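Putative nitrate transport protein (Thermoplasma volcanium, PDB 3MST) is of unknown function but possibly takes part in nitrate transport, perhaps by binding the solute. Local coordinates at residues Asp79-Leu84 with Gly98-Phe103; Gly90-Leu95 with Arg106-Tyr111; Gly225-Tyr230 with Pro235-Ile240. All coordinates share one frame; numbering follows the deposited sequence.

Interactions 1 and 2 share helix 100-112 and lay its two ends against the same mixed sheet, through strands 81-85 and 91-94; their centres lie about 10 Å apart. They meet directly where A101 CB comes 3.5 Å from T94 OG1 and where I83 CD1 packs 3.9 Å from L108 CD2. Interaction 3 comes later in the chain, its centre about 18 Å from that of interaction 1 and about 19 Å from that of interaction 2, and reaches both through Y230, whose CE1 is 3.5 Å from I107 CD1 and 3.9 Å from L100 CD1. Unidentified ligand, probably from the crystallisation liquor, lies about 4 Å from the Y81 side chain and about 3 Å from that of Y230, and may mark a pocket.

Interaction 1 (Asp79-Leu84 with Gly98-Phe103); sequences DMYSIL and GTLADF
Y81 reaches from its strand to the first turn of helix 100-112, where its phenol end meets L100 and A101. With CG anti to the carbonyl carbon (chi1 -62°), the ring is directed at the helix start and its far end carries the contact: OH lies 3.4 Å from L100 CB, and CE1 packs 3.8 Å from A101 CB. L100 CD2 comes to the ring edge, near its plane, 3.9 Å from Y81 CE2. The same methyl is approached by the selenomethionine M80, whose chain bends at its last torsion to bring CE 3.7 Å from L100 CD2; the two side chains cross at about a right angle. M80 CB also lies over one face of the Y81 ring, offset toward the rim. A water joins the segments, 2.8 Å from Y81 OH and accepting from A101 N at 3.1 Å, and thus takes up an amide of the helix's first turn. A phenylalanine in place of Y81 would probably break this bridge, leaving the water on A101 N without its tyrosine partner. T99 is the N-cap: its OG1 accepts from D102 N at 3.1 Å. Strand 81-85 lies between strands 133-137 and 144-145 in its sheet, and the Y81 side chain also touches L135 on the first of these, F146 at the start of helix 146-152, and N104 one turn farther along helix 100-112.

Interaction 2 (Gly90-Leu95 with Arg106-Tyr111); sequences GRIYTL and RILAYY. With EDO (1,2-ethanediol), chain J.
I92 meets L108 and A109 through the end of its longer branch, and the direct contact between the segments is apolar. CD1 is 4.0 Å from L108 CG and 4.0 Å from A109 CB, and comes closer still to the helix backbone, 3.7 Å from A109 N. With CG1 anti to the carbonyl carbon (chi1 -56°) and the branch extended beyond it, this methyl extends from the strand to the helix surface. CB, CG and CD2 of L108 all lie at similar distances from the I92 methyl, so that CD1 rests alongside the leucine instead of meeting a single methyl. The helix and strand belong to a beta-alpha-beta crossover, strand 91-94, helix 100-112 and strand 115-118, in which the two strands are parallel neighbours; A105 and D112 of the same helix and L135 of strand 133-137 also touch I92.

Polar contacts lie on the other side of the strand, where R91 points away from the helix. Its NH1 donates to Y93 OH at 2.9 Å, the hydroxyl tilted 17° from the guanidinium plane. R91 NE gives a straighter bond (162°) to O1 of a 1,2-ethanediol at 2.9 Å, in plane at the guanidinium edge. The diol probably comes from the crystallisation liquor. Among the backbone polar groups, R91 O accepts from S133 OG.

Interaction 3 (Gly225-Tyr230 with Pro235-Ile240); sequences GSRELY and PELNDI
R227 lays its aliphatic chain over the carbonyl end of L237, with CD 3.2 Å from L237 O, and carries its guanidinium on to I240. CG is anti to the backbone N, and a bend at chi3 (61°) turns the head group toward the end of the 3-10 segment. There NH1 donates to I240 O at 2.8 Å, with an N-H...O angle of 153°; the donor lies in the carbonyl plane, while the oxygen is tilted 16° from the guanidinium plane. N238 O lies obliquely near the group. NE is buried by the contact and has no partner in the model, leaving NH1 to make the one hydrogen bond between the segments.

The apolar half is made by L237, whose CD1 packs 3.5 Å from Y230 CB. The Y230 ring leads away from this contact, toward helix 100-112, where its OH bonds to N104 OD1; it also bonds to an unidentified ligand, probably from the crystallisation liquor. L237 O accepts from I240 N within its own segment. Helix 220-230 is thus followed, after a four-residue connection, by a 3-10 segment, 235-239, that packs against the helix's last turns and is held there by an arginine-to-carbonyl bond.

Interaction 1 (Asp79-Leu84 with Gly98-Phe103)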
loop_
_atom_site.group_PDB
_atom_site.type_symbol
_atom_site.label_atom_id
_atom_site.label_comp_id
_atom_site.label_asym_id
_atom_site.label_seq_id
_atom_site.Cartn_x
_atom_site.Cartn_y
_atom_site.Cartn_z
ATOM N N ASP A 79 -1.468 6.980 2.585
ATOM C CA ASP A 79 -2.892 7.297 2.557
ATOM C C ASP A 79 -3.384 7.133 1.132
ATOM O O ASP A 79 -3.226 8.024 0.305
ATOM C CB ASP A 79 -3.117 8.703 3.072
ATOM C CG ASP A 79 -4.574 8.991 3.406
ATOM O OD1 ASP A 79 -5.385 8.053 3.425
ATOM O OD2 ASP A 79 -4.863 10.173 3.669
HETATM N N MSE A 80 -3.908 5.950 0.836
HETATM C CA MSE A 80 -4.208 5.502 -0.537
HETATM C C MSE A 80 -5.697 5.424 -0.850
HETATM O O MSE A 80 -6.059 5.293 -2.020
HETATM C CB MSE A 80 -3.640 4.093 -0.737
HETATM C CG MSE A 80 -2.174 3.994 -0.545
HETATM SE SE MSE A 80 -1.464 2.227 -0.649
HETATM C CE MSE A 80 -1.923 1.570 1.082
ATOM N N TYR A 81 -6.544 5.454 0.185
ATOM C CA TYR A 81 -7.981 5.160 0.031
ATOM C C TYR A 81 -8.867 6.285 0.557
ATOM O O TYR A 81 -8.494 7.021 1.497
ATOM C CB TYR A 81 -8.328 3.865 0.805
ATOM C CG TYR A 81 -7.592 2.659 0.265
ATOM C CD1 TYR A 81 -7.915 2.119 -0.967
ATOM C CD2 TYR A 81 -6.513 2.110 0.929
ATOM C CE1 TYR A 81 -7.209 1.070 -1.511
ATOM C CE2 TYR A 81 -5.816 1.048 0.389
ATOM C CZ TYR A 81 -6.147 0.542 -0.810
ATOM O OH TYR A 81 -5.399 -0.491 -1.323
ATOM N N SER A 82 -10.070 6.373 -0.037
ATOM C CA SER A 82 -11.061 7.342 0.318
ATOM C C SER A 82 -12.379 6.639 0.635
ATOM O O SER A 82 -12.708 5.619 0.017
ATOM C CB SER A 82 -11.346 8.274 -0.847
ATOM O OG SER A 82 -10.375 9.325 -0.899
ATOM N N ILE A 83 -13.070 7.151 1.638
ATOM C CA ILE A 83 -14.409 6.713 1.995
ATOM C C ILE A 83 -15.403 7.702 1.374
ATOM O O ILE A 83 -15.326 8.907 1.578
ATOM C CB ILE A 83 -14.569 6.650 3.519
ATOM C CG1 ILE A 83 -13.539 5.716 4.161
ATOM C CG2 ILE A 83 -16.033 6.264 3.911
ATOM C CD1 ILE A 83 -13.397 5.948 5.704
ATOM N N LEU A 84 -16.345 7.164 0.625
ATOM C CA LEU A 84 -17.413 7.890 -0.034
ATOM C C LEU A 84 -18.721 7.608 0.686
ATOM O O LEU A 84 -18.936 6.532 1.210
ATOM C CB LEU A 84 -17.558 7.442 -1.471
ATOM C CG LEU A 84 -16.267 7.310 -2.289
ATOM C CD1 LEU A 84 -16.619 6.929 -3.748
ATOM C CD2 LEU A 84 -15.428 8.608 -2.241
ATOM N N GLY A 98 -10.118 -9.702 -1.872
ATOM C CA GLY A 98 -8.713 -9.956 -1.692
ATOM C C GLY A 98 -7.782 -8.802 -2.007
ATOM O O GLY A 98 -6.572 -8.933 -1.807
ATOM N N THR A 99 -8.324 -7.681 -2.474
ATOM C CA THR A 99 -7.531 -6.472 -2.583
ATOM C C THR A 99 -7.343 -5.849 -1.191
ATOM O O THR A 99 -8.112 -6.130 -0.248
ATOM C CB THR A 99 -8.207 -5.433 -3.462
ATOM O OG1 THR A 99 -9.521 -5.114 -2.977
ATOM C CG2 THR A 99 -8.259 -5.877 -4.961
ATOM N N LEU A 100 -6.341 -4.987 -1.032
ATOM C CA LEU A 100 -6.193 -4.264 0.228
ATOM C C LEU A 100 -7.434 -3.398 0.485
ATOM O O LEU A 100 -7.858 -3.242 1.647
ATOM C CB LEU A 100 -4.872 -3.461 0.294
ATOM C CG LEU A 100 -4.670 -2.600 1.555
ATOM C CD1 LEU A 100 -4.708 -3.417 2.833
ATOM C CD2 LEU A 100 -3.335 -1.798 1.456
ATOM N N ALA A 101 -8.060 -2.868 -0.570
ATOM C CA ALA A 101 -9.307 -2.119 -0.389
ATOM C C ALA A 101 -10.357 -3.008 0.304
ATOM O O ALA A 101 -11.025 -2.569 1.245
ATOM C CB ALA A 101 -9.841 -1.618 -1.740
ATOM N N ASP A 102 -10.559 -4.220 -0.235
ATOM C CA ASP A 102 -11.474 -5.169 0.387
ATOM C C ASP A 102 -11.137 -5.451 1.839
ATOM O O ASP A 102 -12.028 -5.439 2.689
ATOM C CB ASP A 102 -11.439 -6.466 -0.399
ATOM C CG ASP A 102 -12.300 -7.581 0.194
ATOM O OD1 ASP A 102 -13.476 -7.295 0.506
ATOM O OD2 ASP A 102 -11.752 -8.721 0.330
ATOM N N PHE A 103 -9.868 -5.706 2.140
ATOM C CA PHE A 103 -9.516 -6.042 3.493
ATOM C C PHE A 103 -9.776 -4.823 4.398
ATOM O O PHE A 103 -10.286 -4.966 5.527
ATOM C CB PHE A 103 -8.081 -6.526 3.590
ATOM C CG PHE A 103 -7.883 -7.862 2.976
ATOM C CD1 PHE A 103 -8.714 -8.942 3.312
ATOM C CD2 PHE A 103 -6.844 -8.089 2.088
ATOM C CE1 PHE A 103 -8.507 -10.217 2.722
ATOM C CE2 PHE A 103 -6.607 -9.358 1.541
ATOM C CZ PHE A 103 -7.437 -10.407 1.843
HETATM O O HOH W 1 -6.633 -2.093 -3.192
#

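Interaction 2 (Gly90-Leu95 with Arg106-Tyr111)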
loop_
_atom_site.group_PDB
_atom_site.type_symbol
_atom_site.label_atom_id
_atom_site.label_comp_id
_atom_site.label_asym_id
_atom_site.label_seq_id
_atom_site.Cartn_x
_atom_site.Cartn_y
_atom_site.Cartn_z
ATOM N N GLY A 90 -25.175 0.963 6.382
ATOM C CA GLY A 90 -25.193 -0.488 6.418
ATOM C C GLY A 90 -24.497 -1.272 5.323
ATOM O O GLY A 90 -24.426 -2.501 5.354
ATOM N N ARG A 91 -23.981 -0.548 4.317
ATOM C CA ARG A 91 -23.191 -1.201 3.269
ATOM C C ARG A 91 -21.947 -0.383 2.968
ATOM O O ARG A 91 -22.030 0.848 2.957
ATOM C CB ARG A 91 -23.974 -1.306 1.948
ATOM C CG ARG A 91 -25.230 -2.085 2.019
ATOM C CD ARG A 91 -25.849 -2.235 0.630
ATOM N NE ARG A 91 -27.201 -2.821 0.732
ATOM C CZ ARG A 91 -28.028 -2.897 -0.303
ATOM N NH1 ARG A 91 -27.647 -2.489 -1.490
ATOM N NH2 ARG A 91 -29.236 -3.410 -0.167
ATOM N N ILE A 92 -20.832 -1.077 2.780
ATOM C CA ILE A 92 -19.611 -0.478 2.239
ATOM C C ILE A 92 -19.305 -1.220 0.941
ATOM O O ILE A 92 -18.979 -2.397 0.926
ATOM C CB ILE A 92 -18.380 -0.594 3.179
ATOM C CG1 ILE A 92 -18.660 0.011 4.544
ATOM C CG2 ILE A 92 -17.157 0.068 2.486
ATOM C CD1 ILE A 92 -17.536 -0.249 5.605
ATOM N N TYR A 93 -19.447 -0.494 -0.163
ATOM C CA TYR A 93 -19.045 -1.002 -1.477
ATOM C C TYR A 93 -17.536 -0.836 -1.632
ATOM O O TYR A 93 -16.994 0.195 -1.191
ATOM C CB TYR A 93 -19.809 -0.211 -2.571
ATOM C CG TYR A 93 -21.247 -0.682 -2.742
ATOM C CD1 TYR A 93 -22.240 -0.203 -1.910
ATOM C CD2 TYR A 93 -21.557 -1.713 -3.626
ATOM C CE1 TYR A 93 -23.537 -0.671 -2.014
ATOM C CE2 TYR A 93 -22.854 -2.180 -3.731
ATOM C CZ TYR A 93 -23.826 -1.649 -2.899
ATOM O OH TYR A 93 -25.129 -2.093 -2.966
ATOM N N THR A 94 -16.885 -1.805 -2.252
ATOM C CA THR A 94 -15.443 -1.693 -2.482
ATOM C C THR A 94 -15.066 -2.469 -3.725
ATOM O O THR A 94 -15.945 -2.848 -4.522
ATOM C CB THR A 94 -14.680 -2.120 -1.211
ATOM O OG1 THR A 94 -13.316 -1.684 -1.286
ATOM C CG2 THR A 94 -14.767 -3.606 -0.960
ATOM N N LEU A 95 -13.771 -2.623 -3.931
ATOM C CA LEU A 95 -13.215 -3.288 -5.085
ATOM C C LEU A 95 -13.197 -4.810 -4.941
ATOM O O LEU A 95 -13.873 -5.334 -4.070
ATOM C CB LEU A 95 -11.871 -2.652 -5.422
ATOM C CG LEU A 95 -11.889 -1.196 -5.886
ATOM C CD1 LEU A 95 -12.914 -0.990 -6.991
ATOM C CD2 LEU A 95 -12.021 -0.197 -4.796
ATOM N N ARG A 106 -13.504 -4.538 5.033
ATOM C CA ARG A 106 -13.929 -5.542 6.038
ATOM C C ARG A 106 -13.539 -5.161 7.448
ATOM O O ARG A 106 -14.314 -5.396 8.386
ATOM C CB ARG A 106 -13.387 -6.919 5.696
ATOM C CG ARG A 106 -14.058 -7.522 4.450
ATOM C CD ARG A 106 -13.454 -8.838 4.023
ATOM N NE ARG A 106 -13.495 -9.794 5.161
ATOM C CZ ARG A 106 -12.712 -10.872 5.353
ATOM N NH1 ARG A 106 -11.782 -11.256 4.484
ATOM N NH2 ARG A 106 -12.854 -11.582 6.477
ATOM N N ILE A 107 -12.398 -4.522 7.635
ATOM C CA ILE A 107 -12.010 -4.039 8.964
ATOM C C ILE A 107 -12.943 -2.916 9.399
ATOM O O ILE A 107 -13.508 -2.926 10.492
ATOM C CB ILE A 107 -10.528 -3.548 8.974
ATOM C CG1 ILE A 107 -9.634 -4.778 8.795
ATOM C CG2 ILE A 107 -10.240 -2.643 10.217
ATOM C CD1 ILE A 107 -8.262 -4.480 8.541
ATOM N N LEU A 108 -13.208 -1.983 8.487
ATOM C CA LEU A 108 -14.020 -0.840 8.771
ATOM C C LEU A 108 -15.472 -1.237 9.024
ATOM O O LEU A 108 -16.187 -0.585 9.846
ATOM C CB LEU A 108 -13.963 0.162 7.627
ATOM C CG LEU A 108 -14.730 1.468 7.818
ATOM C CD1 LEU A 108 -14.380 2.262 9.086
ATOM C CD2 LEU A 108 -14.549 2.370 6.572
ATOM N N ALA A 109 -15.927 -2.255 8.302
ATOM C CA ALA A 109 -17.314 -2.712 8.401
ATOM C C ALA A 109 -17.687 -3.128 9.818
ATOM O O ALA A 109 -18.851 -3.032 10.209
ATOM C CB ALA A 109 -17.568 -3.830 7.443
ATOM N N TYR A 110 -16.714 -3.602 10.593
ATOM C CA TYR A 110 -17.002 -3.974 11.986
ATOM C C TYR A 110 -17.499 -2.785 12.781
ATOM O O TYR A 110 -18.479 -2.856 13.530
ATOM C CB TYR A 110 -15.720 -4.571 12.641
ATOM C CG TYR A 110 -15.968 -4.980 14.062
ATOM C CD1 TYR A 110 -16.579 -6.208 14.337
ATOM C CD2 TYR A 110 -15.665 -4.141 15.117
ATOM C CE1 TYR A 110 -16.871 -6.584 15.676
ATOM C CE2 TYR A 110 -15.942 -4.493 16.458
ATOM C CZ TYR A 110 -16.558 -5.720 16.709
ATOM O OH TYR A 110 -16.840 -6.034 18.045
ATOM N N TYR A 111 -16.783 -1.702 12.615
ATOM C CA TYR A 111 -17.047 -0.460 13.312
ATOM C C TYR A 111 -18.293 0.266 12.794
ATOM O O TYR A 111 -19.068 0.904 13.554
ATOM C CB TYR A 111 -15.824 0.472 13.244
ATOM C CG TYR A 111 -14.655 -0.167 13.958
ATOM C CD1 TYR A 111 -14.573 -0.179 15.344
ATOM C CD2 TYR A 111 -13.711 -0.875 13.250
ATOM C CE1 TYR A 111 -13.572 -0.843 16.002
ATOM C CE2 TYR A 111 -12.697 -1.549 13.881
ATOM C CZ TYR A 111 -12.623 -1.559 15.265
ATOM O OH TYR A 111 -11.616 -2.265 15.891
HETATM C C1 EDO J . -27.390 -4.517 3.286
HETATM O O1 EDO J . -28.081 -3.286 3.462
HETATM C C2 EDO J . -26.818 -4.910 4.615
HETATM O O2 EDO J . -27.945 -5.088 5.506
#

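Interaction 3 (Gly225-Tyr230 with Pro235-Ile240)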
loop_
_atom_site.group_PDB
_atom_site.type_symbol
_atom_site.label_atom_id
_atom_site.label_comp_id
_atom_site.label_asym_id
_atom_site.label_seq_id
_atom_site.Cartn_x
_atom_site.Cartn_y
_atom_site.Cartn_z
ATOM N N GLY A 225 1.408 -4.452 15.754
ATOM C CA GLY A 225 0.027 -3.977 15.759
ATOM C C GLY A 225 -0.643 -4.175 14.412
ATOM O O GLY A 225 -1.793 -4.584 14.340
ATOM N N SER A 226 0.041 -3.837 13.329
ATOM C CA SER A 226 -0.576 -4.010 12.014
ATOM C C SER A 226 -0.779 -5.487 11.645
ATOM O O SER A 226 -1.775 -5.864 11.046
ATOM C CB SER A 226 0.270 -3.275 10.986
ATOM O OG SER A 226 -0.292 -3.351 9.711
ATOM N N ARG A 227 0.145 -6.349 12.044
ATOM C CA ARG A 227 -0.024 -7.759 11.806
ATOM C C ARG A 227 -1.272 -8.245 12.539
ATOM O O ARG A 227 -2.073 -9.007 11.996
ATOM C CB ARG A 227 1.189 -8.517 12.322
ATOM C CG ARG A 227 1.188 -10.006 11.951
ATOM C CD ARG A 227 2.372 -10.797 12.512
ATOM N NE ARG A 227 2.354 -10.746 13.960
ATOM C CZ ARG A 227 3.393 -11.045 14.732
ATOM N NH1 ARG A 227 4.531 -11.491 14.192
ATOM N NH2 ARG A 227 3.270 -10.932 16.045
ATOM N N GLU A 228 -1.428 -7.809 13.794
ATOM C CA GLU A 228 -2.591 -8.198 14.585
ATOM C C GLU A 228 -3.884 -7.672 13.961
ATOM O O GLU A 228 -4.852 -8.411 13.859
ATOM C CB GLU A 228 -2.467 -7.693 16.021
ATOM C CG GLU A 228 -1.422 -8.414 16.877
ATOM C CD GLU A 228 -1.210 -7.745 18.276
ATOM O OE1 GLU A 228 -1.611 -6.554 18.492
ATOM O OE2 GLU A 228 -0.620 -8.436 19.162
ATOM N N LEU A 229 -3.919 -6.403 13.580
ATOM C CA LEU A 229 -5.109 -5.831 12.955
ATOM C C LEU A 229 -5.525 -6.563 11.707
ATOM O O LEU A 229 -6.688 -7.000 11.573
ATOM C CB LEU A 229 -4.895 -4.336 12.648
ATOM C CG LEU A 229 -6.051 -3.621 11.939
ATOM C CD1 LEU A 229 -7.312 -3.585 12.844
ATOM C CD2 LEU A 229 -5.602 -2.206 11.507
ATOM N N TYR A 230 -4.588 -6.734 10.783
ATOM C CA TYR A 230 -4.907 -7.351 9.520
ATOM C C TYR A 230 -5.115 -8.860 9.600
ATOM O O TYR A 230 -5.776 -9.412 8.754
ATOM C CB TYR A 230 -3.914 -6.925 8.431
ATOM C CG TYR A 230 -4.146 -5.494 7.976
ATOM C CD1 TYR A 230 -5.161 -5.207 7.062
ATOM C CD2 TYR A 230 -3.395 -4.453 8.442
ATOM C CE1 TYR A 230 -5.411 -3.906 6.663
ATOM C CE2 TYR A 230 -3.649 -3.111 8.054
ATOM C CZ TYR A 230 -4.667 -2.850 7.147
ATOM O OH TYR A 230 -4.896 -1.570 6.716
ATOM N N PRO A 235 -5.921 -14.443 8.241
ATOM C CA PRO A 235 -5.447 -15.114 9.451
ATOM C C PRO A 235 -4.014 -15.648 9.367
ATOM O O PRO A 235 -3.308 -15.687 10.409
ATOM C CB PRO A 235 -6.464 -16.247 9.638
ATOM C CG PRO A 235 -7.661 -15.849 8.936
ATOM C CD PRO A 235 -7.269 -14.894 7.847
ATOM N N GLU A 236 -3.612 -16.024 8.149
ATOM C CA GLU A 236 -2.261 -16.495 7.848
ATOM C C GLU A 236 -1.159 -15.499 8.256
ATOM O O GLU A 236 0.010 -15.876 8.402
ATOM C CB GLU A 236 -2.159 -16.817 6.340
ATOM C CG GLU A 236 -3.163 -17.867 5.826
ATOM C CD GLU A 236 -4.527 -17.285 5.408
ATOM O OE1 GLU A 236 -4.859 -16.101 5.676
ATOM O OE2 GLU A 236 -5.290 -18.048 4.790
ATOM N N LEU A 237 -1.530 -14.234 8.448
ATOM C CA LEU A 237 -0.602 -13.200 8.860
ATOM C C LEU A 237 0.059 -13.448 10.200
ATOM O O LEU A 237 1.147 -12.959 10.428
ATOM C CB LEU A 237 -1.250 -11.823 8.947
ATOM C CG LEU A 237 -0.835 -10.877 7.897
ATOM C CD1 LEU A 237 -1.659 -9.600 8.093
ATOM C CD2 LEU A 237 0.663 -10.592 7.733
ATOM N N ASN A 238 -0.648 -14.128 11.099
ATOM C CA ASN A 238 -0.153 -14.323 12.446
ATOM C C ASN A 238 1.111 -15.132 12.462
ATOM O O ASN A 238 1.866 -15.102 13.459
ATOM C CB ASN A 238 -1.182 -15.031 13.323
ATOM C CG ASN A 238 -2.236 -14.097 13.833
ATOM O OD1 ASN A 238 -3.422 -14.449 13.810
ATOM N ND2 ASN A 238 -1.827 -12.887 14.299
ATOM N N ASP A 239 1.321 -15.896 11.400
ATOM C CA ASP A 239 2.520 -16.710 11.262
ATOM C C ASP A 239 3.717 -16.005 10.614
ATOM O O ASP A 239 4.767 -16.604 10.435
ATOM C CB ASP A 239 2.171 -17.940 10.450
ATOM C CG ASP A 239 1.029 -18.719 11.057
ATOM O OD1 ASP A 239 1.014 -18.860 12.311
ATOM O OD2 ASP A 239 0.143 -19.159 10.275
ATOM N N ILE A 240 3.567 -14.741 10.276
ATOM C CA ILE A 240 4.687 -13.960 9.722
ATOM C C ILE A 240 5.437 -13.280 10.865
ATOM O O ILE A 240 4.873 -12.590 11.682
ATOM C CB ILE A 240 4.186 -12.954 8.652
ATOM C CG1 ILE A 240 3.593 -13.654 7.414
ATOM C CG2 ILE A 240 5.314 -12.012 8.215
ATOM C CD1 ILE A 240 4.609 -14.435 6.556
#